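Local coordinates for protein probable serine protease HTRA3 (Homo sapiens, PDB 2P3W) that is probably a serine protease whose PDZ domain binds C-terminal peptide ends, including a phage-derived sequence fused to its own tail, at residues S46-R50 / G51-D55; I59-N63 / G64-V68; L73-A76 / V77-E80. All coordinates share one frame; numbering follows the deposited sequence.

Contact 1. Residues S46-R50 / G51-D55; sequences SPSQR and GGIQD
A Schellman motif ends the short helix 47-51 of this PDZ domain, and S48, G52 and I53 carry it. I53 N reaches back to S48 O at 3.0 Å, closing the long loop of the motif. Inside that loop G52 N points between two carbonyls and makes two weak bonds, 3.1 Å to S48 O and 3.4 Å to Q49 O. S48 O therefore takes a second, weaker N-H besides that of I53. One step earlier G51 N still bonds in the helical manner to P47 O at 2.9 Å. The chain can turn off the helix here because G52 adopts a positive phi of 107°, a region that favours glycine.

The motif also folds I53 back beside the helix, with its CB 4.1 Å from S48 CB. CG1 of I53 lies beside its own backbone N (chi1 -68°), and the side chain goes on into the core against F96, I98 and L85. The hydroxyl of S48 is used differently, bonding to I8 O in the segment that matches the carboxylate-binding loop of PDZ domains. At the other end of the helix S46 is the N-cap, with its OG accepting from Q49 N at 3.1 Å along a nearly straight N-H (165°).

Q49 reaches the chain beyond the motif through water: the molecule donates to Q49 OE1 at 2.7 Å and to I53 O at 2.9 Å, tying the helix to the departing chain. The R50 chain bends at chi3 and brings one guanidinium face against S46 C and P47 N, both offset toward its rim, while R50 NH2 forms a salt bridge to E101.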
loop_
_atom_site.group_PDB
_atom_site.type_symbol
_atom_site.label_atom_id
_atom_site.label_comp_id
_atom_site.label_asym_id
_atom_site.label_seq_id
_atom_site.Cartn_x
_atom_site.Cartn_y
_atom_site.Cartn_z
ATOM N N SER A 46 8.701 -4.286 1.985
ATOM C CA SER A 46 7.855 -5.434 1.738
ATOM C C SER A 46 8.623 -6.595 1.097
ATOM O O SER A 46 9.724 -6.409 0.564
ATOM C CB SER A 46 6.754 -5.034 0.752
ATOM O OG SER A 46 7.333 -4.667 -0.488
ATOM N N PRO A 47 8.033 -7.792 1.137
ATOM C CA PRO A 47 8.622 -8.921 0.408
ATOM C C PRO A 47 8.915 -8.608 -1.064
ATOM O O PRO A 47 9.953 -9.021 -1.580
ATOM C CB PRO A 47 7.570 -9.998 0.548
ATOM C CG PRO A 47 6.933 -9.680 1.846
ATOM C CD PRO A 47 6.833 -8.213 1.877
ATOM N N SER A 48 8.001 -7.905 -1.730
ATOM C CA SER A 48 8.163 -7.590 -3.145
ATOM C C SER A 48 9.335 -6.609 -3.390
ATOM O O SER A 48 10.153 -6.813 -4.302
ATOM C CB SER A 48 6.858 -7.111 -3.750
ATOM O OG SER A 48 5.869 -8.125 -3.687
ATOM N N GLN A 49 9.468 -5.597 -2.536
ATOM C CA GLN A 49 10.599 -4.682 -2.652
ATOM C C GLN A 49 11.928 -5.414 -2.395
ATOM O O GLN A 49 12.884 -5.328 -3.183
ATOM C CB GLN A 49 10.436 -3.485 -1.720
ATOM C CG GLN A 49 11.549 -2.456 -1.864
ATOM C CD GLN A 49 11.606 -1.792 -3.240
ATOM O OE1 GLN A 49 10.573 -1.497 -3.858
ATOM N NE2 GLN A 49 12.832 -1.497 -3.703
ATOM N N ARG A 50 11.977 -6.191 -1.321
ATOM C CA ARG A 50 13.202 -6.915 -0.965
ATOM C C ARG A 50 13.590 -7.938 -2.040
ATOM O O ARG A 50 14.776 -8.196 -2.287
ATOM C CB ARG A 50 13.007 -7.639 0.362
ATOM C CG ARG A 50 12.858 -6.718 1.569
ATOM C CD ARG A 50 12.813 -7.517 2.898
ATOM N NE ARG A 50 11.677 -8.419 3.128
ATOM C CZ ARG A 50 10.511 -8.072 3.695
ATOM N NH1 ARG A 50 10.274 -6.810 4.039
ATOM N NH2 ARG A 50 9.557 -8.983 3.897
ATOM N N GLY A 51 12.568 -8.507 -2.674
ATOM C CA GLY A 51 12.748 -9.602 -3.624
ATOM C C GLY A 51 13.049 -9.183 -5.045
ATOM O O GLY A 51 13.446 -10.036 -5.860
ATOM N N GLY A 52 12.876 -7.893 -5.353
ATOM C CA GLY A 52 13.265 -7.333 -6.666
ATOM C C GLY A 52 12.155 -6.984 -7.641
ATOM O O GLY A 52 12.417 -6.605 -8.791
ATOM N N ILE A 53 10.916 -7.132 -7.213
ATOM C CA ILE A 53 9.789 -6.755 -8.047
ATOM C C ILE A 53 9.728 -5.218 -8.154
ATOM O O ILE A 53 10.064 -4.498 -7.202
ATOM C CB ILE A 53 8.506 -7.394 -7.507
ATOM C CG1 ILE A 53 8.600 -8.948 -7.724
ATOM C CG2 ILE A 53 7.277 -6.794 -8.188
ATOM C CD1 ILE A 53 7.496 -9.750 -7.178
ATOM N N GLN A 54 9.339 -4.734 -9.331
ATOM C CA GLN A 54 9.346 -3.305 -9.655
ATOM C C GLN A 54 8.030 -2.911 -10.302
ATOM O O GLN A 54 7.383 -3.725 -10.966
ATOM C CB GLN A 54 10.498 -2.982 -10.588
ATOM C CG GLN A 54 11.843 -3.128 -9.898
ATOM C CD GLN A 54 13.036 -3.108 -10.831
ATOM O OE1 GLN A 54 12.910 -2.796 -12.028
ATOM N NE2 GLN A 54 14.232 -3.401 -10.276
ATOM N N ASP A 55 7.619 -1.651 -10.125
ATOM C CA ASP A 55 6.377 -1.251 -10.775
ATOM C C ASP A 55 6.521 -1.337 -12.301
ATOM O O ASP A 55 7.608 -1.187 -12.879
ATOM C CB ASP A 55 5.845 0.097 -10.280
ATOM C CG ASP A 55 6.861 1.194 -10.344
ATOM O OD1 ASP A 55 7.596 1.285 -11.347
ATOM O OD2 ASP A 55 6.898 1.997 -9.399
HETATM O O HOH W 1 10.571 -1.775 -6.509
#

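Contact 2. Residues I59-N63 / G64-V68; sequences IVKVN and GRPLV
L67, R65 and V62 carry the side-chain contact of this tight hairpin, packing together on one face of strands 58-62 and 65-66. L67 splits its two methyls: CD1 rests on I59 CG2 at 3.7 Å, the two side chains running alongside each other, and CD2 meets V62 CG1 at 3.8 Å with the chains crossing. V62 holds CG1 between its backbone N and carbonyl carbon (chi1 54°), which sets that methyl between L67 CD2 and the guanidinium of R65, whose NH2 is 3.6 Å from V62 CG1. R65 lies beside V62, and its bend at chi3 (-51°) folds the guanidinium back until V62 O stands 3.8 Å above the middle of one face. That face makes no hydrogen bond to V62 O; the charged partner of NH2 is E80.

The backbone beneath is a two-residue beta hairpin with a type I' turn from V62 to R65, in which N63 and G64 both take left-handed backbone angles. V62 and R65 form the hydrogen-bonded pair: R65 N to V62 O and V62 N to R65 O are each 2.9 Å. L67 N then bonds to V60 O, also at 2.9 Å. On the opposite face K61 curls its end over the ring of P66, NZ lying 3.5 Å from CD.

Apolar branches of I59, V62 and L67 thus meet one another, while V62 O probably adds a weak electrostatic attraction to the guanidinium it stands over.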
loop_
_atom_site.group_PDB
_atom_site.type_symbol
_atom_site.label_atom_id
_atom_site.label_comp_id
_atom_site.label_asym_id
_atom_site.label_seq_id
_atom_site.Cartn_x
_atom_site.Cartn_y
_atom_site.Cartn_z
ATOM N N ILE A 59 2.988 -9.965 -13.595
ATOM C CA ILE A 59 3.104 -11.270 -12.963
ATOM C C ILE A 59 2.197 -12.198 -13.762
ATOM O O ILE A 59 0.987 -11.948 -13.897
ATOM C CB ILE A 59 2.725 -11.227 -11.454
ATOM C CG1 ILE A 59 3.600 -10.199 -10.704
ATOM C CG2 ILE A 59 2.863 -12.609 -10.844
ATOM C CD1 ILE A 59 3.160 -9.902 -9.313
ATOM N N VAL A 60 2.785 -13.250 -14.346
ATOM C CA VAL A 60 2.048 -14.152 -15.222
ATOM C C VAL A 60 1.802 -15.572 -14.691
ATOM O O VAL A 60 0.877 -16.229 -15.147
ATOM C CB VAL A 60 2.668 -14.193 -16.629
ATOM C CG1 VAL A 60 2.619 -12.779 -17.240
ATOM C CG2 VAL A 60 4.093 -14.708 -16.592
ATOM N N LYS A 61 2.603 -16.031 -13.730
ATOM C CA LYS A 61 2.397 -17.323 -13.095
ATOM C C LYS A 61 2.799 -17.279 -11.633
ATOM O O LYS A 61 3.628 -16.464 -11.227
ATOM C CB LYS A 61 3.222 -18.415 -13.785
ATOM C CG LYS A 61 2.760 -18.744 -15.181
ATOM C CD LYS A 61 3.429 -20.024 -15.702
ATOM C CE LYS A 61 2.827 -20.448 -17.038
ATOM N NZ LYS A 61 1.452 -21.026 -16.868
ATOM N N VAL A 62 2.156 -18.129 -10.845
ATOM C CA VAL A 62 2.534 -18.344 -9.451
ATOM C C VAL A 62 2.646 -19.849 -9.223
ATOM O O VAL A 62 1.710 -20.595 -9.512
ATOM C CB VAL A 62 1.537 -17.694 -8.468
ATOM C CG1 VAL A 62 0.095 -18.149 -8.717
ATOM C CG2 VAL A 62 1.929 -17.966 -7.019
ATOM N N ASN A 63 3.817 -20.285 -8.759
ATOM C CA ASN A 63 4.084 -21.714 -8.532
ATOM C C ASN A 63 3.679 -22.555 -9.761
ATOM O O ASN A 63 3.140 -23.663 -9.654
ATOM C CB ASN A 63 3.428 -22.151 -7.205
ATOM C CG ASN A 63 4.087 -21.498 -5.988
ATOM O OD1 ASN A 63 5.252 -21.085 -6.040
ATOM N ND2 ASN A 63 3.355 -21.403 -4.880
ATOM N N GLY A 64 3.981 -22.028 -10.945
ATOM C CA GLY A 64 3.660 -22.710 -12.205
ATOM C C GLY A 64 2.245 -22.567 -12.754
ATOM O O GLY A 64 1.953 -23.056 -13.838
ATOM N N ARG A 65 1.361 -21.902 -12.028
ATOM C CA ARG A 65 -0.012 -21.745 -12.457
ATOM C C ARG A 65 -0.237 -20.405 -13.122
ATOM O O ARG A 65 0.157 -19.372 -12.578
ATOM C CB ARG A 65 -0.938 -21.861 -11.266
ATOM C CG ARG A 65 -0.827 -23.177 -10.548
ATOM C CD ARG A 65 -1.977 -23.351 -9.599
ATOM N NE ARG A 65 -2.111 -22.167 -8.749
ATOM C CZ ARG A 65 -1.417 -21.938 -7.640
ATOM N NH1 ARG A 65 -0.524 -22.816 -7.196
ATOM N NH2 ARG A 65 -1.637 -20.820 -6.967
ATOM N N PRO A 66 -0.923 -20.401 -14.275
ATOM C CA PRO A 66 -1.210 -19.136 -14.953
ATOM C C PRO A 66 -2.095 -18.194 -14.145
ATOM O O PRO A 66 -3.057 -18.627 -13.507
ATOM C CB PRO A 66 -1.906 -19.561 -16.252
ATOM C CG PRO A 66 -2.325 -20.955 -16.051
ATOM C CD PRO A 66 -1.452 -21.566 -15.012
ATOM N N LEU A 67 -1.753 -16.908 -14.172
ATOM C CA LEU A 67 -2.569 -15.851 -13.563
ATOM C C LEU A 67 -3.293 -15.032 -14.617
ATOM O O LEU A 67 -2.662 -14.509 -15.544
ATOM C CB LEU A 67 -1.694 -14.930 -12.716
ATOM C CG LEU A 67 -1.202 -15.558 -11.408
ATOM C CD1 LEU A 67 -0.120 -14.727 -10.737
ATOM C CD2 LEU A 67 -2.359 -15.791 -10.475
ATOM N N VAL A 68 -4.617 -14.944 -14.488
ATOM C CA VAL A 68 -5.423 -14.097 -15.374
ATOM C C VAL A 68 -6.185 -13.003 -14.620
ATOM O O VAL A 68 -6.628 -12.044 -15.235
ATOM C CB VAL A 68 -6.389 -14.929 -16.244
ATOM C CG1 VAL A 68 -5.598 -15.954 -17.069
ATOM C CG2 VAL A 68 -7.460 -15.629 -15.391
#

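Contact 3. Residues L73-A76 / V77-E80; sequences LQEA and VLTE
The carboxylates of E75 and E80 are the flat groups that reach across this helix end. That of E75 meets carbon: OE1 is 3.8 Å from L78 CD2, and CD is 4.0 Å from T79 CG2; the bend at chi2 turns it up the helix toward both. That of E80 places OE2 3.7 Å from A76 CB, but its polar partners are R65 and N63.

T79 closes the last turn. With OG1 set between the backbone N and carbonyl carbon (chi1 63°), the hydroxyl faces back along the helix and donates to E75 O at 2.8 Å, approaching from above the carbonyl plane. A76 O takes two N-H groups, E80 N at 2.9 Å and T79 N at 3.2 Å. Further in, V77 N bonds to L73 O at 2.9 Å on an almost straight N-H (172°), and V77 CG2 leans over L73 O.

Helix 70-79 is one wall of the PDZ peptide groove, with strand 10-14 facing it. L73 packs on I10 and M12 of that strand and V77 on V112 of the second subunit, an apolar side to a helix whose final turn the T79 hydroxyl ties down at a carbonyl.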
loop_
_atom_site.group_PDB
_atom_site.type_symbol
_atom_site.label_atom_id
_atom_site.label_comp_id
_atom_site.label_asym_id
_atom_site.label_seq_id
_atom_site.Cartn_x
_atom_site.Cartn_y
_atom_site.Cartn_z
ATOM N N LEU A 73 -4.240 -14.056 -7.465
ATOM C CA LEU A 73 -3.000 -13.744 -6.748
ATOM C C LEU A 73 -3.310 -13.484 -5.261
ATOM O O LEU A 73 -2.579 -13.915 -4.350
ATOM C CB LEU A 73 -2.279 -12.556 -7.375
ATOM C CG LEU A 73 -0.947 -12.190 -6.701
ATOM C CD1 LEU A 73 0.065 -13.371 -6.657
ATOM C CD2 LEU A 73 -0.388 -10.988 -7.445
ATOM N N GLN A 74 -4.389 -12.766 -5.007
ATOM C CA GLN A 74 -4.865 -12.608 -3.623
ATOM C C GLN A 74 -4.983 -13.978 -2.920
ATOM O O GLN A 74 -4.524 -14.148 -1.782
ATOM C CB GLN A 74 -6.215 -11.893 -3.611
ATOM C CG GLN A 74 -6.614 -11.443 -2.226
ATOM C CD GLN A 74 -7.986 -10.813 -2.172
ATOM O OE1 GLN A 74 -8.519 -10.355 -3.192
ATOM N NE2 GLN A 74 -8.580 -10.792 -0.976
ATOM N N GLU A 75 -5.579 -14.959 -3.591
ATOM C CA GLU A 75 -5.763 -16.286 -2.996
ATOM C C GLU A 75 -4.403 -16.970 -2.762
ATOM O O GLU A 75 -4.186 -17.612 -1.734
ATOM C CB GLU A 75 -6.672 -17.157 -3.877
ATOM C CG GLU A 75 -6.828 -18.620 -3.452
ATOM C CD GLU A 75 -7.793 -18.836 -2.306
ATOM O OE1 GLU A 75 -8.006 -17.905 -1.493
ATOM O OE2 GLU A 75 -8.357 -19.964 -2.231
ATOM N N ALA A 76 -3.489 -16.843 -3.717
ATOM C CA ALA A 76 -2.129 -17.412 -3.535
ATOM C C ALA A 76 -1.378 -16.800 -2.356
ATOM O O ALA A 76 -0.755 -17.513 -1.568
ATOM C CB ALA A 76 -1.331 -17.286 -4.784
ATOM N N VAL A 77 -1.436 -15.483 -2.219
ATOM C CA VAL A 77 -0.822 -14.795 -1.078
ATOM C C VAL A 77 -1.394 -15.274 0.263
ATOM O O VAL A 77 -0.692 -15.377 1.252
ATOM C CB VAL A 77 -0.982 -13.273 -1.221
ATOM C CG1 VAL A 77 -0.533 -12.568 -0.022
ATOM C CG2 VAL A 77 -0.201 -12.785 -2.421
ATOM N N LEU A 78 -2.668 -15.586 0.262
ATOM C CA LEU A 78 -3.367 -16.029 1.464
ATOM C C LEU A 78 -3.026 -17.454 1.822
ATOM O O LEU A 78 -3.105 -17.827 2.999
ATOM C CB LEU A 78 -4.875 -15.914 1.205
ATOM C CG LEU A 78 -5.855 -16.241 2.327
ATOM C CD1 LEU A 78 -5.634 -15.342 3.564
ATOM C CD2 LEU A 78 -7.282 -16.126 1.802
ATOM N N THR A 79 -2.664 -18.262 0.824
ATOM C CA THR A 79 -2.612 -19.712 1.012
ATOM C C THR A 79 -1.251 -20.412 0.856
ATOM O O THR A 79 -1.054 -21.506 1.419
ATOM C CB THR A 79 -3.654 -20.426 0.095
ATOM O OG1 THR A 79 -3.338 -20.203 -1.278
ATOM C CG2 THR A 79 -5.047 -19.904 0.353
ATOM N N GLU A 80 -0.354 -19.830 0.074
ATOM C CA GLU A 80 0.909 -20.460 -0.263
ATOM C C GLU A 80 2.085 -19.611 0.234
ATOM O O GLU A 80 1.988 -18.410 0.393
ATOM C CB GLU A 80 0.998 -20.623 -1.755
ATOM C CG GLU A 80 -0.067 -21.601 -2.273
ATOM C CD GLU A 80 -0.157 -21.561 -3.765
ATOM O OE1 GLU A 80 0.695 -22.192 -4.418
ATOM O OE2 GLU A 80 -1.093 -20.901 -4.277
#

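In the fold
Contacts 2 and 3 adjoin, their centres about 11 Å apart, and meet through one carboxylate: E80 OE2 makes a salt bridge to R65 NH2 at 2.7 Å, and E80 OE1 probably accepts from N63 ND2 at 2.8 Å. V62 CG2 and A76 CB add an apolar touch at 4.0 Å, so the hairpin is joined to the C-terminal end of the groove helix. Contact 1 stands apart, its centre about 17 Å from that of contact 2, which it only precedes in sequence, and 16 Å from that of contact 3, whose nearest atoms are about 8 Å away. Only contact 3 meets the fused ligand, through Q74 to R110 and V77 to V112, both of the second subunit.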